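PDB 3ORF: dihydropteridine reductase from Dictyostelium discoideum, which catalyses the NADH-dependent reduction of quinonoid dihydropteridines, probably regenerating the tetrahydrobiopterin used by aromatic amino acid hydroxylases. Local coordinates for residues A33-W47 with L213-T225. Residues are numbered along the deposited sequence; the frame is centred on the assembly and turned at random.
Sequences ALGAEVVKFFKSKSW and LSEVAEKLFEWST. With NAD (nicotinamide-adenine-dinucleotide), chain E.
Val38 and Ala217 bring their CA atoms to 5.0 Å where helices 33-44 and 213-225, neighbours on one face of the Rossmann-fold sheet, cross at -54° with their axes 8.7 Å apart. The pair illustrates how a small residue at a crossing, here Ala217, lets larger ones close the flanks: CB of Ala217 lies 3.5 Å from CB of Phe41, whose ring then runs over the backbone of Ala217 and Glu218. At the cofactor end, Leu34 meets Val216 and Leu213 through its CD1 methyl, while the backbone amides of Ala33 and Leu34 each donate to a different phosphate group of NAD. Farther along, Phe42 is a knob in a hole formed by Ala217, Leu220, Phe221 and Ser224. An aromatic cluster closes the far end around Phe221, whose CG stands anti to its N (chi1 -171°). This torsion sends the ring across to segment 33-47, where its edge meets the face of Phe42 with the planes at 83° and, more offset, the face of Trp47 just beyond the helix end. Phe41 returns the geometry, turning its own edge toward the Phe221 face. With an alanine here, Phe41, Phe42 and Trp47 would probably lose their shared aromatic partner, and a gap would open beneath Lys45. The aliphatic part of that lysine lies across the Phe221 ring in a CH-pi contact, CG of Lys45 being 3.9 Å from the ring centroid.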
# COMPACT_ATOMS: atom_id res chain seq x y z
N ALA A 33 -7.34 -21.57 -2.58
CA ALA A 33 -8.73 -22.02 -2.70
C ALA A 33 -9.46 -21.33 -3.87
O ALA A 33 -10.04 -21.98 -4.75
CB ALA A 33 -9.47 -21.78 -1.41
N LEU A 34 -9.44 -20.00 -3.90
CA LEU A 34 -10.15 -19.30 -4.98
C LEU A 34 -9.49 -19.57 -6.32
O LEU A 34 -10.18 -19.87 -7.31
CB LEU A 34 -10.20 -17.77 -4.71
CG LEU A 34 -10.77 -16.94 -5.87
CD1 LEU A 34 -12.29 -17.31 -6.19
CD2 LEU A 34 -10.54 -15.51 -5.53
N GLY A 35 -8.15 -19.45 -6.33
CA GLY A 35 -7.37 -19.57 -7.53
C GLY A 35 -7.62 -20.93 -8.19
O GLY A 35 -7.83 -21.00 -9.42
N ALA A 36 -7.65 -21.99 -7.37
CA ALA A 36 -7.92 -23.35 -7.92
C ALA A 36 -9.37 -23.53 -8.39
O ALA A 36 -9.61 -24.31 -9.33
CB ALA A 36 -7.51 -24.49 -6.92
N GLU A 37 -10.34 -22.86 -7.74
CA GLU A 37 -11.70 -22.92 -8.26
C GLU A 37 -11.84 -22.16 -9.60
O GLU A 37 -12.54 -22.60 -10.49
CB GLU A 37 -12.71 -22.42 -7.24
CG GLU A 37 -14.19 -22.40 -7.73
CD GLU A 37 -14.73 -23.74 -8.27
OE1 GLU A 37 -14.56 -24.81 -7.61
OE2 GLU A 37 -15.36 -23.71 -9.38
N VAL A 38 -11.16 -21.02 -9.75
CA VAL A 38 -11.16 -20.31 -11.05
C VAL A 38 -10.55 -21.21 -12.14
O VAL A 38 -10.96 -21.20 -13.32
CB VAL A 38 -10.42 -18.94 -10.96
CG1 VAL A 38 -10.40 -18.24 -12.30
CG2 VAL A 38 -11.12 -18.02 -9.92
N VAL A 39 -9.55 -21.98 -11.78
CA VAL A 39 -8.89 -22.79 -12.83
C VAL A 39 -9.88 -23.90 -13.24
O VAL A 39 -10.16 -24.10 -14.44
CB VAL A 39 -7.55 -23.39 -12.35
CG1 VAL A 39 -7.09 -24.53 -13.30
CG2 VAL A 39 -6.50 -22.29 -12.23
N LYS A 40 -10.45 -24.55 -12.23
CA LYS A 40 -11.35 -25.67 -12.43
C LYS A 40 -12.54 -25.22 -13.30
O LYS A 40 -12.88 -25.91 -14.28
CB LYS A 40 -11.85 -26.22 -11.09
CG LYS A 40 -12.19 -27.67 -11.04
CD LYS A 40 -13.56 -27.92 -10.38
CE LYS A 40 -13.49 -28.38 -8.93
NZ LYS A 40 -14.65 -29.32 -8.53
N PHE A 41 -13.16 -24.10 -12.95
CA PHE A 41 -14.32 -23.63 -13.68
C PHE A 41 -13.94 -23.22 -15.11
O PHE A 41 -14.67 -23.53 -16.08
CB PHE A 41 -14.98 -22.44 -12.95
CG PHE A 41 -16.32 -22.06 -13.51
CD1 PHE A 41 -17.50 -22.56 -12.94
CD2 PHE A 41 -16.40 -21.25 -14.66
CE1 PHE A 41 -18.80 -22.21 -13.53
CE2 PHE A 41 -17.67 -20.90 -15.23
CZ PHE A 41 -18.86 -21.39 -14.66
N PHE A 42 -12.83 -22.52 -15.28
CA PHE A 42 -12.49 -22.17 -16.67
C PHE A 42 -12.22 -23.38 -17.53
O PHE A 42 -12.70 -23.45 -18.66
CB PHE A 42 -11.40 -21.12 -16.78
CG PHE A 42 -11.93 -19.69 -16.65
CD1 PHE A 42 -12.53 -19.25 -15.43
CD2 PHE A 42 -11.84 -18.80 -17.70
CE1 PHE A 42 -13.02 -17.96 -15.28
CE2 PHE A 42 -12.32 -17.45 -17.56
CZ PHE A 42 -12.95 -17.04 -16.35
N LYS A 43 -11.49 -24.33 -16.96
CA LYS A 43 -11.15 -25.59 -17.61
C LYS A 43 -12.44 -26.32 -18.05
O LYS A 43 -12.53 -26.75 -19.19
CB LYS A 43 -10.24 -26.43 -16.71
CG LYS A 43 -9.65 -27.68 -17.36
CD LYS A 43 -8.76 -28.42 -16.38
CE LYS A 43 -8.40 -29.84 -16.86
NZ LYS A 43 -7.27 -30.47 -16.08
N SER A 44 -13.48 -26.32 -17.21
CA SER A 44 -14.78 -26.89 -17.62
C SER A 44 -15.48 -26.21 -18.81
O SER A 44 -16.31 -26.80 -19.47
CB SER A 44 -15.73 -27.01 -16.42
OG SER A 44 -16.51 -25.86 -16.24
N LYS A 45 -15.16 -24.96 -19.09
CA LYS A 45 -15.75 -24.23 -20.22
C LYS A 45 -14.78 -24.26 -21.41
O LYS A 45 -14.88 -23.50 -22.36
CB LYS A 45 -16.10 -22.79 -19.77
CG LYS A 45 -17.21 -22.75 -18.70
CD LYS A 45 -18.60 -22.95 -19.33
CE LYS A 45 -19.70 -22.80 -18.30
NZ LYS A 45 -19.77 -23.98 -17.42
N SER A 46 -13.80 -25.17 -21.31
CA SER A 46 -12.82 -25.40 -22.36
C SER A 46 -11.83 -24.25 -22.63
O SER A 46 -11.36 -24.13 -23.74
CB SER A 46 -13.51 -25.88 -23.67
OG SER A 46 -14.36 -27.01 -23.41
N TRP A 47 -11.53 -23.41 -21.63
CA TRP A 47 -10.42 -22.48 -21.76
C TRP A 47 -9.15 -23.23 -21.40
O TRP A 47 -9.13 -24.18 -20.63
CB TRP A 47 -10.60 -21.25 -20.83
CG TRP A 47 -11.54 -20.19 -21.36
CD1 TRP A 47 -12.75 -20.37 -21.90
CD2 TRP A 47 -11.31 -18.77 -21.34
NE1 TRP A 47 -13.31 -19.17 -22.28
CE2 TRP A 47 -12.44 -18.16 -21.94
CE3 TRP A 47 -10.24 -17.98 -20.93
CZ2 TRP A 47 -12.55 -16.77 -22.11
CZ3 TRP A 47 -10.32 -16.60 -21.11
CH2 TRP A 47 -11.48 -16.01 -21.70
N LEU A 213 -17.11 -20.09 -3.95
CA LEU A 213 -16.02 -19.72 -4.85
C LEU A 213 -16.47 -19.87 -6.34
O LEU A 213 -16.08 -19.07 -7.22
CB LEU A 213 -14.79 -20.57 -4.51
CG LEU A 213 -14.27 -20.37 -3.09
CD1 LEU A 213 -13.17 -21.36 -2.84
CD2 LEU A 213 -13.75 -19.01 -2.88
N SER A 214 -17.37 -20.85 -6.60
CA SER A 214 -17.82 -21.12 -7.96
C SER A 214 -18.64 -19.95 -8.42
O SER A 214 -18.73 -19.74 -9.59
CB SER A 214 -18.64 -22.44 -8.04
OG SER A 214 -19.90 -22.29 -7.40
N GLU A 215 -19.22 -19.14 -7.52
CA GLU A 215 -19.94 -17.95 -8.02
C GLU A 215 -18.95 -16.89 -8.38
O GLU A 215 -19.15 -16.15 -9.30
CB GLU A 215 -20.98 -17.38 -7.05
CG GLU A 215 -22.01 -18.37 -6.63
CD GLU A 215 -23.24 -17.73 -5.96
OE1 GLU A 215 -23.47 -16.52 -6.10
OE2 GLU A 215 -24.02 -18.46 -5.32
N VAL A 216 -17.86 -16.81 -7.65
CA VAL A 216 -16.83 -15.90 -8.13
C VAL A 216 -16.31 -16.27 -9.55
O VAL A 216 -16.25 -15.44 -10.46
CB VAL A 216 -15.70 -15.75 -7.06
CG1 VAL A 216 -14.66 -14.77 -7.58
CG2 VAL A 216 -16.39 -15.28 -5.77
N ALA A 217 -15.96 -17.53 -9.74
CA ALA A 217 -15.58 -18.05 -11.06
C ALA A 217 -16.57 -17.75 -12.16
O ALA A 217 -16.18 -17.34 -13.27
CB ALA A 217 -15.32 -19.56 -11.02
N GLU A 218 -17.85 -18.00 -11.89
CA GLU A 218 -18.92 -17.74 -12.87
C GLU A 218 -19.01 -16.25 -13.26
O GLU A 218 -19.11 -15.91 -14.47
CB GLU A 218 -20.24 -18.30 -12.29
CG GLU A 218 -21.58 -17.95 -12.97
CD GLU A 218 -22.73 -18.91 -12.50
OE1 GLU A 218 -22.45 -19.81 -11.63
OE2 GLU A 218 -23.89 -18.78 -13.01
N LYS A 219 -18.95 -15.35 -12.27
CA LYS A 219 -18.92 -13.91 -12.60
C LYS A 219 -17.70 -13.57 -13.47
O LYS A 219 -17.82 -12.89 -14.52
CB LYS A 219 -18.93 -13.07 -11.34
CG LYS A 219 -18.96 -11.54 -11.55
CD LYS A 219 -20.11 -11.07 -12.49
CE LYS A 219 -21.46 -11.16 -11.80
NZ LYS A 219 -22.43 -10.13 -12.38
N LEU A 220 -16.54 -14.10 -13.12
CA LEU A 220 -15.32 -13.86 -13.94
C LEU A 220 -15.46 -14.34 -15.38
O LEU A 220 -14.94 -13.71 -16.35
CB LEU A 220 -14.06 -14.50 -13.30
CG LEU A 220 -13.62 -13.85 -11.93
CD1 LEU A 220 -12.54 -14.65 -11.26
CD2 LEU A 220 -13.15 -12.43 -12.08
N PHE A 221 -16.07 -15.52 -15.49
CA PHE A 221 -16.36 -16.11 -16.78
C PHE A 221 -17.33 -15.27 -17.60
O PHE A 221 -17.07 -15.05 -18.77
CB PHE A 221 -16.89 -17.53 -16.67
CG PHE A 221 -16.97 -18.22 -18.04
CD1 PHE A 221 -15.82 -18.61 -18.69
CD2 PHE A 221 -18.21 -18.51 -18.61
CE1 PHE A 221 -15.92 -19.28 -19.96
CE2 PHE A 221 -18.33 -19.17 -19.85
CZ PHE A 221 -17.20 -19.54 -20.54
N GLU A 222 -18.43 -14.80 -17.01
CA GLU A 222 -19.34 -13.86 -17.68
C GLU A 222 -18.61 -12.60 -18.18
O GLU A 222 -18.82 -12.18 -19.32
CB GLU A 222 -20.57 -13.54 -16.78
CG GLU A 222 -21.52 -12.39 -17.24
CD GLU A 222 -22.55 -11.91 -16.15
OE1 GLU A 222 -22.36 -12.12 -14.91
OE2 GLU A 222 -23.57 -11.27 -16.54
N TRP A 223 -17.73 -12.01 -17.37
CA TRP A 223 -17.01 -10.84 -17.84
C TRP A 223 -16.00 -11.20 -18.94
O TRP A 223 -15.74 -10.39 -19.78
CB TRP A 223 -16.26 -10.13 -16.71
CG TRP A 223 -17.09 -9.44 -15.62
CD1 TRP A 223 -18.36 -8.94 -15.69
CD2 TRP A 223 -16.65 -9.19 -14.27
NE1 TRP A 223 -18.74 -8.40 -14.47
CE2 TRP A 223 -17.70 -8.52 -13.59
CE3 TRP A 223 -15.44 -9.43 -13.58
CZ2 TRP A 223 -17.60 -8.15 -12.26
CZ3 TRP A 223 -15.34 -9.03 -12.23
CH2 TRP A 223 -16.41 -8.42 -11.59
N SER A 224 -15.42 -12.39 -18.87
CA SER A 224 -14.44 -12.87 -19.88
C SER A 224 -14.99 -13.11 -21.30
O SER A 224 -14.25 -12.97 -22.26
CB SER A 224 -13.82 -14.16 -19.40
OG SER A 224 -13.11 -13.83 -18.23
N THR A 225 -16.29 -13.42 -21.40
CA THR A 225 -16.93 -13.85 -22.63
C THR A 225 -17.97 -12.86 -23.15
O THR A 225 -18.32 -12.91 -24.31
CB THR A 225 -17.60 -15.20 -22.45
OG1 THR A 225 -18.46 -15.14 -21.31
CG2 THR A 225 -16.58 -16.29 -22.22
PA NAD E . -5.41 -19.13 -0.00
O1A NAD E . -4.46 -18.91 1.12
O2A NAD E . -6.02 -20.46 -0.25
O5B NAD E . -4.55 -18.86 -1.38
C5B NAD E . -3.72 -17.80 -1.69
C4B NAD E . -2.70 -18.34 -2.70
O4B NAD E . -1.80 -17.23 -3.00
C3B NAD E . -1.82 -19.42 -2.02
O3B NAD E . -1.57 -20.45 -2.95
C2B NAD E . -0.47 -18.75 -1.84
O2B NAD E . 0.61 -19.69 -2.01
C1B NAD E . -0.48 -17.76 -3.02
N9A NAD E . 0.38 -16.56 -2.84
C8A NAD E . 0.53 -15.87 -1.68
N7A NAD E . 1.33 -14.83 -1.94
C5A NAD E . 1.72 -14.86 -3.25
C6A NAD E . 2.55 -14.05 -4.09
N6A NAD E . 3.24 -13.00 -3.59
N1A NAD E . 2.69 -14.37 -5.41
C2A NAD E . 2.08 -15.45 -5.90
N3A NAD E . 1.30 -16.22 -5.13
C4A NAD E . 1.11 -15.98 -3.81
O3 NAD E . -6.46 -17.96 0.13
PN NAD E . -7.87 -17.83 -0.46
O1N NAD E . -8.76 -18.18 0.69
O2N NAD E . -8.00 -18.43 -1.85
O5D NAD E . -8.06 -16.23 -0.68
C5D NAD E . -7.88 -15.60 -1.96
C4D NAD E . -7.90 -14.06 -1.80
O4D NAD E . -9.00 -13.68 -0.94
C3D NAD E . -6.66 -13.41 -1.18
O3D NAD E . -6.26 -12.33 -2.10
C2D NAD E . -7.16 -12.81 0.14
O2D NAD E . -6.36 -11.64 0.40
C1D NAD E . -8.57 -12.41 -0.35
N1N NAD E . -9.75 -11.75 0.37
C2N NAD E . -10.73 -12.47 1.20
C3N NAD E . -11.79 -11.70 1.79
C7N NAD E . -12.91 -12.31 2.68
O7N NAD E . -13.25 -11.73 3.73
N7N NAD E . -13.49 -13.42 2.18
C4N NAD E . -11.90 -10.31 1.54
C5N NAD E . -10.98 -9.66 0.71
C6N NAD E . -9.93 -10.37 0.15